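Local atomic coordinates of putative NAD(P)H-flavin oxidoreductase (PDB entry 2HAY), a protein that binds flavin mononucleotide and, as a member of the nitroreductase family, probably uses NAD(P)H to reduce flavins or nitrogenous compounds. Residues Arg23-Glu28 and Gln76-Thr81; Ser47-Glu52 and Pro99-Ser104. All coordinates share one frame; numbering follows the deposited sequence. Where two conformers were deposited one is given.

Interaction 1: residues Arg23-Glu28 and Gln76-Thr81; sequences RVYKEE and QYQLET
Thr81 OG1 joins the 23-28 loop to helix 76-81 by accepting the backbone N-H of Tyr25, with Tyr25 N to Thr81 OG1 at 3.0 Å and an almost straight bond of 171°. The same hydroxyl donates inside its own helix to Tyr77 O, 2.7 Å from Thr81 OG1, so its one proton and an acceptor site are both used. Tyr77 O also accepts from Thr81 N, and the two donors come to opposite faces of its carbonyl plane. A chi1 of 61° puts OG1 between the backbone N and the carbonyl carbon, turned to the loop. Thr81 OG1 lies at the edge of the Tyr25 ring, 3.6 Å from Tyr25 CD1, and Gln78 CG meets the same edge near Tyr25 CE1. On the outer side Val24 runs alongside Tyr77, its CG2 3.9 Å from Tyr77 CB, while the Arg23 guanidinium approaches Tyr77 CD1 with its plane 74° from the ring. Gln78 CG packs 3.5 Å from Arg23 O, and a bend at chi2 turns the amide alongside the Arg23 backbone. Further out, the Tyr25 hydroxyl bonds to Ser199, and Val24 and Lys26 make backbone hydrogen bonds with Leu204 and Tyr202. Arg23 and Gln78 both touch FMN, placing this loop-helix junction in the wall of the flavin pocket of the nitroreductase fold.

Interaction 2: residues Ser47-Glu52 and Pro99-Ser104; sequences SSIGLE and PAIKNS. With FMN (flavin mononucleotide), chain F.
Leu51 lays its CD1 methyl over the first turn of helix 99-106, 3.5 Å from Ala100 O and 3.9 Å from Ile101 CD1. With CG anti to the backbone N (chi1 -176°), the Leu51 side chain extends to the helix and crosses Ile101 obliquely. Ile49 comes to the same isoleucine at about a right angle, its CD1 3.9 Å from Ile101 CG1. Trp143 of helix 137-162 touches Ile49 and Leu51, and Tyr123 of helix 116-130 touches Ile49 and Ile101, enlarging this apolar cluster. Beside it the contact turns polar. No direct hydrogen bond joins the segments; two waters do so instead, one donating to Ile49 O and Ser104 OG, the other to Gly50 O and Ser104 O. Ser104 OG donates back to Ile101 O at 2.6 Å, which fixes its rotation and leaves it an acceptor for the first water. Gly50 O also accepts from Arg107, further along the chain. Within the loop, Glu52 N donates to Ser47 OG over 2.9 Å, tying its two ends together; Ser48 OG reaches outward to Glu170 of the second subunit. The other side of the loop meets the flavin: Ser48 N is 3.2 Å from FMN C8, and Ser48 CB is 3.6 Å from FMN C7. Loop 47-52 thus stands between a helical cluster and the dimethylbenzene end of FMN, in the intersubunit flavin site of dimeric nitroreductases.

Interactions 1 and 2 lie on opposite sides of the chain's centre, about 35 Å between centres and about 23 Å between nearest atoms, and they do not touch. Their segments alternate along the sequence. Each nevertheless belongs to a flavin site, because the dimer builds each pocket from both chains. Segments 23-28 and 76-81 supply Arg23 and Gln78 to one FMN, whereas 47-52 brings Ser47, Ser48 and Gly50 to the other. That second FMN is also hydrogen-bonded to Arg19, Thr20, Ala21, Gly74, Glu170 and Gly171 of the second subunit. One chain therefore contributes to two pockets through separate regions.

Interaction 1: residues Arg23-Glu28 and Gln76-Thr81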
ATOM      1  N   ARG B  23     -15.944 -12.269   1.556  1.00 30.61           N
ATOM      2  CA  ARG B  23     -17.040 -11.680   0.775  1.00 31.95           C
ATOM      3  C   ARG B  23     -18.354 -11.584   1.530  1.00 30.99           C
ATOM      4  O   ARG B  23     -19.089 -10.602   1.370  1.00 31.21           O
ATOM      5  CB  ARG B  23     -17.258 -12.429  -0.538  1.00 31.70           C
ATOM      6  CG  ARG B  23     -16.032 -12.411  -1.470  1.00 34.51           C
ATOM      7  CD  ARG B  23     -16.321 -13.067  -2.838  1.00 34.99           C
ATOM      8  NE  ARG B  23     -17.398 -14.065  -2.761  1.00 41.88           N
ATOM      9  CZ  ARG B  23     -18.614 -13.914  -3.296  1.00 42.71           C
ATOM     10  NH1 ARG B  23     -19.526 -14.882  -3.145  1.00 43.79           N
ATOM     11  NH2 ARG B  23     -18.919 -12.809  -3.986  1.00 41.06           N
ATOM     12  N   VAL B  24     -18.652 -12.593   2.342  1.00 30.40           N
ATOM     13  CA  VAL B  24     -19.921 -12.645   3.069  1.00 30.36           C
ATOM     14  C   VAL B  24     -19.714 -12.598   4.587  1.00 30.09           C
ATOM     15  O   VAL B  24     -18.998 -13.434   5.161  1.00 29.83           O
ATOM     16  CB  VAL B  24     -20.759 -13.878   2.680  1.00 30.18           C
ATOM     17  CG1 VAL B  24     -22.155 -13.770   3.281  1.00 31.11           C
ATOM     18  CG2 VAL B  24     -20.845 -14.006   1.162  1.00 30.70           C
ATOM     19  N   TYR B  25     -20.340 -11.599   5.211  1.00 29.73           N
ATOM     20  CA  TYR B  25     -20.204 -11.349   6.640  1.00 29.30           C
ATOM     21  C   TYR B  25     -21.506 -11.665   7.343  1.00 29.93           C
ATOM     22  O   TYR B  25     -22.585 -11.617   6.740  1.00 28.98           O
ATOM     23  CB  TYR B  25     -19.828  -9.886   6.915  1.00 29.77           C
ATOM     24  CG  TYR B  25     -18.568  -9.451   6.206  1.00 29.18           C
ATOM     25  CD1 TYR B  25     -18.611  -8.969   4.897  1.00 29.86           C
ATOM     26  CD2 TYR B  25     -17.320  -9.568   6.830  1.00 28.42           C
ATOM     27  CE1 TYR B  25     -17.432  -8.577   4.234  1.00 29.78           C
ATOM     28  CE2 TYR B  25     -16.162  -9.182   6.189  1.00 29.24           C
ATOM     29  CZ  TYR B  25     -16.228  -8.701   4.888  1.00 29.39           C
ATOM     30  OH  TYR B  25     -15.083  -8.347   4.251  1.00 29.63           O
ATOM     31  N   LYS B  26     -21.401 -11.991   8.625  1.00 30.33           N
ATOM     32  CA  LYS B  26     -22.581 -12.078   9.446  1.00 31.14           C
ATOM     33  C   LYS B  26     -22.995 -10.699   9.943  1.00 31.51           C
ATOM     34  O   LYS B  26     -22.359  -9.696   9.626  1.00 29.86           O
ATOM     35  CB  LYS B  26     -22.424 -13.095  10.574  1.00 31.51           C
ATOM     36  CG  LYS B  26     -21.258 -12.958  11.452  1.00 31.38           C
ATOM     37  CD  LYS B  26     -21.010 -14.317  12.050  1.00 34.44           C
ATOM     38  CE  LYS B  26     -20.351 -14.224  13.414  1.00 36.64           C
ATOM     39  NZ  LYS B  26     -20.275 -15.563  14.094  1.00 38.06           N
ATOM     40  N   GLU B  27     -24.091 -10.667  10.693  1.00 32.19           N
ATOM     41  CA  GLU B  27     -24.753  -9.429  11.056  1.00 33.75           C
ATOM     42  C   GLU B  27     -24.057  -8.656  12.181  1.00 33.88           C
ATOM     43  O   GLU B  27     -24.249  -7.450  12.320  1.00 34.53           O
ATOM     44  CB  GLU B  27     -26.217  -9.710  11.394  1.00 33.90           C
ATOM     45  CG  GLU B  27     -27.134  -8.575  11.012  1.00 37.86           C
ATOM     46  CD  GLU B  27     -28.599  -8.974  10.962  1.00 42.26           C
ATOM     47  OE1 GLU B  27     -29.419  -8.089  10.663  1.00 45.61           O
ATOM     48  OE2 GLU B  27     -28.942 -10.154  11.220  1.00 44.59           O
ATOM     49  N   GLU B  28     -23.303  -9.427  12.963  0.70 34.48           N
ATOM     50  CA  GLU B  28     -22.445  -8.959  14.048  0.70 34.81           C
ATOM     51  C   GLU B  28     -21.563  -7.754  13.670  0.70 33.90           C
ATOM     52  O   GLU B  28     -20.740  -7.795  12.739  0.70 34.14           O
ATOM     53  CB  GLU B  28     -21.600 -10.121  14.609  0.70 34.84           C
ATOM     54  CG  GLU B  28     -22.294 -10.960  15.724  0.70 36.73           C
ATOM     55  CD  GLU B  28     -23.313 -12.023  15.231  0.70 39.88           C
ATOM     56  OE1 GLU B  28     -23.402 -13.096  15.881  0.70 41.91           O
ATOM     57  OE2 GLU B  28     -24.044 -11.800  14.237  0.70 40.44           O
ATOM     58  N   GLN B  76     -20.413  -6.885  -4.168  1.00 29.21           N
ATOM     59  CA  GLN B  76     -21.854  -7.122  -4.079  1.00 30.52           C
ATOM     60  C   GLN B  76     -22.294  -7.638  -2.695  1.00 29.95           C
ATOM     61  O   GLN B  76     -23.181  -7.066  -2.060  1.00 29.51           O
ATOM     62  CB  GLN B  76     -22.265  -8.158  -5.134  1.00 31.51           C
ATOM     63  CG  GLN B  76     -23.456  -7.793  -5.953  1.00 36.72           C
ATOM     64  CD  GLN B  76     -23.064  -7.154  -7.252  1.00 41.90           C
ATOM     65  OE1 GLN B  76     -22.646  -7.843  -8.183  1.00 44.95           O
ATOM     66  NE2 GLN B  76     -23.179  -5.833  -7.327  1.00 42.71           N
ATOM     67  N   TYR B  77     -21.681  -8.734  -2.242  1.00 28.81           N
ATOM     68  CA  TYR B  77     -22.035  -9.298  -0.948  1.00 28.09           C
ATOM     69  C   TYR B  77     -21.403  -8.501   0.189  1.00 27.87           C
ATOM     70  O   TYR B  77     -21.963  -8.420   1.275  1.00 28.11           O
ATOM     71  CB  TYR B  77     -21.698 -10.780  -0.905  1.00 28.15           C
ATOM     72  CG  TYR B  77     -22.666 -11.569  -1.736  1.00 27.93           C
ATOM     73  CD1 TYR B  77     -22.393 -11.863  -3.065  1.00 28.24           C
ATOM     74  CD2 TYR B  77     -23.881 -11.985  -1.203  1.00 28.13           C
ATOM     75  CE1 TYR B  77     -23.297 -12.575  -3.850  1.00 27.94           C
ATOM     76  CE2 TYR B  77     -24.804 -12.715  -1.979  1.00 29.69           C
ATOM     77  CZ  TYR B  77     -24.502 -12.994  -3.303  1.00 29.36           C
ATOM     78  OH  TYR B  77     -25.398 -13.696  -4.070  1.00 29.79           O
ATOM     79  N   GLN B  78     -20.276  -7.856  -0.085  1.00 27.25           N
ATOM     80  CA  GLN B  78     -19.610  -7.038   0.931  1.00 27.49           C
ATOM     81  C   GLN B  78     -20.458  -5.820   1.332  1.00 28.44           C
ATOM     82  O   GLN B  78     -20.681  -5.589   2.518  1.00 27.99           O
ATOM     83  CB  GLN B  78     -18.206  -6.641   0.475  1.00 26.60           C
ATOM     84  CG  GLN B  78     -17.259  -7.815   0.320  1.00 26.31           C
ATOM     85  CD  GLN B  78     -17.139  -8.312  -1.113  1.00 27.96           C
ATOM     86  OE1 GLN B  78     -18.141  -8.494  -1.828  1.00 27.11           O
ATOM     87  NE2 GLN B  78     -15.898  -8.530  -1.550  1.00 30.17           N
ATOM     88  N   LEU B  79     -20.944  -5.063   0.334  1.00 29.38           N
ATOM     89  CA  LEU B  79     -21.914  -3.985   0.554  1.00 30.14           C
ATOM     90  C   LEU B  79     -23.212  -4.471   1.235  1.00 30.98           C
ATOM     91  O   LEU B  79     -23.780  -3.751   2.068  1.00 31.73           O
ATOM     92  CB  LEU B  79     -22.240  -3.289  -0.770  1.00 30.24           C
ATOM     93  CG  LEU B  79     -21.188  -2.388  -1.429  1.00 30.67           C
ATOM     94  CD1 LEU B  79     -21.596  -2.081  -2.861  1.00 32.14           C
ATOM     95  CD2 LEU B  79     -20.973  -1.083  -0.658  1.00 29.00           C
ATOM     96  N   GLU B  80     -23.683  -5.674   0.898  1.00 30.92           N
ATOM     97  CA  GLU B  80     -24.858  -6.235   1.551  1.00 31.40           C
ATOM     98  C   GLU B  80     -24.656  -6.526   3.039  1.00 31.10           C
ATOM     99  O   GLU B  80     -25.543  -6.239   3.853  1.00 31.65           O
ATOM    100  CB  GLU B  80     -25.289  -7.552   0.905  1.00 31.89           C
ATOM    101  CG  GLU B  80     -26.079  -7.444  -0.354  1.00 35.30           C
ATOM    102  CD  GLU B  80     -27.544  -7.061  -0.151  1.00 38.16           C
ATOM    103  OE1 GLU B  80     -28.124  -7.257   0.954  1.00 38.55           O
ATOM    104  OE2 GLU B  80     -28.111  -6.572  -1.145  1.00 39.99           O
ATOM    105  N   THR B  81     -23.520  -7.132   3.388  1.00 29.63           N
ATOM    106  CA  THR B  81     -23.420  -7.866   4.656  1.00 28.12           C
ATOM    107  C   THR B  81     -22.367  -7.352   5.633  1.00 28.17           C
ATOM    108  O   THR B  81     -22.402  -7.695   6.826  1.00 27.22           O
ATOM    109  CB  THR B  81     -23.168  -9.373   4.409  1.00 28.37           C
ATOM    110  OG1 THR B  81     -21.942  -9.543   3.708  1.00 27.37           O
ATOM    111  CG2 THR B  81     -24.314 -10.009   3.585  1.00 27.20           C
TER

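Interaction 2: residues Ser47-Glu52 and Pro99-Ser104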
ATOM      1  N   SER B  47       3.120   8.472   4.740  1.00 24.61           N
ATOM      2  CA  SER B  47       2.867   8.731   3.347  1.00 24.81           C
ATOM      3  C   SER B  47       4.099   9.432   2.823  1.00 25.24           C
ATOM      4  O   SER B  47       4.802  10.118   3.572  1.00 25.59           O
ATOM      5  CB  SER B  47       1.604   9.599   3.159  1.00 25.41           C
ATOM      6  OG  SER B  47       1.689  10.781   3.946  1.00 23.22           O
ATOM      7  N   SER B  48       4.376   9.248   1.538  1.00 25.64           N
ATOM      8  CA  SER B  48       5.511   9.899   0.902  1.00 25.73           C
ATOM      9  C   SER B  48       5.508  11.406   1.148  1.00 26.13           C
ATOM     10  O   SER B  48       4.477  12.088   1.009  1.00 26.69           O
ATOM     11  CB  SER B  48       5.492   9.582  -0.578  1.00 25.21           C
ATOM     12  OG  SER B  48       6.608  10.115  -1.218  1.00 24.32           O
ATOM     13  N   ILE B  49       6.674  11.898   1.534  1.00 26.84           N
ATOM     14  CA  ILE B  49       6.907  13.274   1.938  1.00 27.06           C
ATOM     15  C   ILE B  49       5.932  13.826   2.999  1.00 26.77           C
ATOM     16  O   ILE B  49       5.793  15.031   3.137  1.00 27.01           O
ATOM     17  CB  ILE B  49       7.099  14.263   0.698  1.00 27.29           C
ATOM     18  CG1 ILE B  49       5.794  14.540  -0.051  1.00 28.59           C
ATOM     19  CG2 ILE B  49       8.202  13.781  -0.263  1.00 28.07           C
ATOM     20  CD1 ILE B  49       5.929  15.683  -1.055  1.00 28.95           C
ATOM     21  N   GLY B  50       5.267  12.957   3.747  1.00 27.08           N
ATOM     22  CA  GLY B  50       4.366  13.418   4.826  1.00 26.92           C
ATOM     23  C   GLY B  50       3.138  14.185   4.323  1.00 26.91           C
ATOM     24  O   GLY B  50       2.552  14.982   5.051  1.00 26.49           O
ATOM     25  N   LEU B  51       2.769  13.961   3.068  1.00 26.21           N
ATOM     26  CA  LEU B  51       1.698  14.710   2.429  1.00 26.07           C
ATOM     27  C   LEU B  51       0.327  14.401   3.048  1.00 26.18           C
ATOM     28  O   LEU B  51      -0.486  15.302   3.202  1.00 26.27           O
ATOM     29  CB  LEU B  51       1.647  14.405   0.923  1.00 25.68           C
ATOM     30  CG  LEU B  51       0.587  15.237   0.164  1.00 26.39           C
ATOM     31  CD1 LEU B  51       0.899  16.731   0.251  1.00 27.60           C
ATOM     32  CD2 LEU B  51       0.540  14.801  -1.275  1.00 28.33           C
ATOM     33  N   GLU B  52       0.070  13.126   3.360  1.00 25.28           N
ATOM     34  CA  GLU B  52      -1.238  12.715   3.897  1.00 25.10           C
ATOM     35  C   GLU B  52      -2.376  13.214   2.990  1.00 24.41           C
ATOM     36  O   GLU B  52      -3.405  13.725   3.475  1.00 23.89           O
ATOM     37  CB  GLU B  52      -1.442  13.231   5.331  1.00 24.26           C
ATOM     38  CG  GLU B  52      -0.356  12.888   6.302  1.00 24.98           C
ATOM     39  CD  GLU B  52      -0.500  13.676   7.576  1.00 26.67           C
ATOM     40  OE1 GLU B  52       0.370  14.546   7.867  1.00 28.40           O
ATOM     41  OE2 GLU B  52      -1.505  13.453   8.278  1.00 28.25           O
ATOM     42  N   PRO B  99      -0.808  23.871  -3.056  1.00 31.02           N
ATOM     43  CA  PRO B  99      -1.057  24.233  -1.650  1.00 30.86           C
ATOM     44  C   PRO B  99      -0.928  23.025  -0.721  1.00 30.41           C
ATOM     45  O   PRO B  99      -0.346  23.152   0.353  1.00 30.64           O
ATOM     46  CB  PRO B  99      -2.493  24.788  -1.668  1.00 30.72           C
ATOM     47  CG  PRO B  99      -2.718  25.231  -3.085  1.00 31.48           C
ATOM     48  CD  PRO B  99      -1.962  24.204  -3.915  1.00 31.04           C
ATOM     49  N   ALA B 100      -1.429  21.856  -1.136  1.00 29.66           N
ATOM     50  CA  ALA B 100      -1.247  20.627  -0.326  1.00 28.96           C
ATOM     51  C   ALA B 100       0.223  20.321   0.037  1.00 28.66           C
ATOM     52  O   ALA B 100       0.529  20.043   1.206  1.00 28.34           O
ATOM     53  CB  ALA B 100      -1.924  19.402  -0.977  1.00 28.54           C
ATOM     54  N   ILE B 101       1.124  20.374  -0.949  1.00 28.36           N
ATOM     55  CA  ILE B 101       2.548  20.082  -0.689  1.00 28.63           C
ATOM     56  C   ILE B 101       3.145  21.131   0.259  1.00 28.95           C
ATOM     57  O   ILE B 101       3.911  20.801   1.158  1.00 29.59           O
ATOM     58  CB  ILE B 101       3.418  19.884  -1.984  1.00 27.99           C
ATOM     59  CG1 ILE B 101       3.505  18.401  -2.390  1.00 29.48           C
ATOM     60  CG2 ILE B 101       4.858  20.229  -1.722  1.00 24.82           C
ATOM     61  CD1 ILE B 101       2.356  17.929  -3.139  1.00 34.85           C
ATOM     62  N   LYS B 102       2.762  22.386   0.061  1.00 29.77           N
ATOM     63  CA  LYS B 102       3.196  23.496   0.923  1.00 30.21           C
ATOM     64  C   LYS B 102       2.705  23.329   2.369  1.00 30.46           C
ATOM     65  O   LYS B 102       3.437  23.570   3.321  1.00 30.08           O
ATOM     66  CB  LYS B 102       2.708  24.827   0.346  1.00 30.36           C
ATOM     67  CG  LYS B 102       3.343  26.042   0.994  1.00 30.53           C
ATOM     68  CD  LYS B 102       2.748  27.335   0.492  1.00 34.37           C
ATOM     69  CE  LYS B 102       3.175  28.497   1.407  1.00 35.53           C
ATOM     70  NZ  LYS B 102       2.957  29.815   0.731  1.00 39.79           N
ATOM     71  N   ASN B 103       1.463  22.893   2.524  1.00 31.12           N
ATOM     72  CA  ASN B 103       0.902  22.709   3.848  1.00 31.87           C
ATOM     73  C   ASN B 103       1.557  21.568   4.615  1.00 31.70           C
ATOM     74  O   ASN B 103       1.615  21.594   5.836  1.00 32.23           O
ATOM     75  CB  ASN B 103      -0.605  22.511   3.760  1.00 32.42           C
ATOM     76  CG  ASN B 103      -1.332  23.770   3.330  1.00 33.72           C
ATOM     77  OD1 ASN B 103      -0.878  24.887   3.583  1.00 36.28           O
ATOM     78  ND2 ASN B 103      -2.482  23.593   2.693  1.00 35.08           N
ATOM     79  N   SER B 104       2.077  20.584   3.885  1.00 32.30           N
ATOM     80  CA  SER B 104       2.677  19.403   4.491  1.00 32.73           C
ATOM     81  C   SER B 104       4.043  19.764   5.102  1.00 32.82           C
ATOM     82  O   SER B 104       4.503  19.129   6.049  1.00 33.26           O
ATOM     83  CB  SER B 104       2.774  18.250   3.473  1.00 32.60           C
ATOM     84  OG  SER B 104       3.723  18.509   2.448  1.00 33.42           O
TER
HETATM   85  N1  FMN F 702      11.789   9.034   4.267  1.00 35.18           N
HETATM   86  C2  FMN F 702      13.056   9.289   3.748  1.00 36.04           C
HETATM   87  O2  FMN F 702      13.969   9.735   4.461  1.00 37.27           O
HETATM   88  N3  FMN F 702      13.326   9.062   2.412  1.00 35.30           N
HETATM   89  C4  FMN F 702      12.363   8.591   1.532  1.00 35.86           C
HETATM   90  O4  FMN F 702      12.449   8.909   0.336  1.00 34.02           O
HETATM   91  C4A FMN F 702      11.081   8.316   2.043  1.00 37.20           C
HETATM   92  N5  FMN F 702      10.086   7.842   1.167  1.00 37.47           N
HETATM   93  C5A FMN F 702       8.808   7.519   1.631  1.00 36.43           C
HETATM   94  C6  FMN F 702       7.862   6.999   0.755  1.00 34.55           C
HETATM   95  C7  FMN F 702       6.578   6.677   1.187  1.00 35.72           C
HETATM   96  C7M FMN F 702       5.845   5.595   0.419  1.00 29.29           C
HETATM   97  C8  FMN F 702       6.254   6.895   2.542  1.00 35.69           C
HETATM   98  C8M FMN F 702       5.186   6.044   3.157  1.00 29.74           C
HETATM   99  C9  FMN F 702       7.207   7.429   3.424  1.00 35.29           C
HETATM  100  C9A FMN F 702       8.499   7.731   2.984  1.00 36.87           C
HETATM  101  N10 FMN F 702       9.487   8.231   3.869  1.00 37.77           N
HETATM  102  C10 FMN F 702      10.788   8.528   3.414  1.00 36.79           C
HETATM  103  C1' FMN F 702       9.067   8.661   5.246  1.00 39.81           C
HETATM  104  C2' FMN F 702       8.157   9.902   5.262  1.00 42.02           C
HETATM  105  O2' FMN F 702       8.902  11.096   5.071  1.00 43.71           O
HETATM  106  C3' FMN F 702       7.438   9.908   6.614  1.00 42.24           C
HETATM  107  O3' FMN F 702       6.594   8.784   6.609  1.00 44.36           O
HETATM  108  C4' FMN F 702       6.619  11.157   6.978  1.00 41.48           C
HETATM  109  O4' FMN F 702       7.452  12.281   7.206  1.00 42.08           O
HETATM  110  C5' FMN F 702       5.736  10.861   8.206  1.00 39.73           C
HETATM  111  O5' FMN F 702       6.485  10.721   9.414  1.00 36.17           O
HETATM  112  P   FMN F 702       6.700   9.342  10.248  1.00 29.42           P
HETATM  113  O1P FMN F 702       8.107   9.338  10.781  1.00 26.93           O
HETATM  114  O2P FMN F 702       6.470   8.099   9.434  1.00 29.42           O
HETATM  115  O3P FMN F 702       5.764   9.309  11.399  1.00 33.96           O
HETATM  116  O   HOH W   1       6.262  17.502   3.141  1.00 36.47           O
HETATM  117  O   HOH W   2       3.672  16.505   6.905  1.00 34.21           O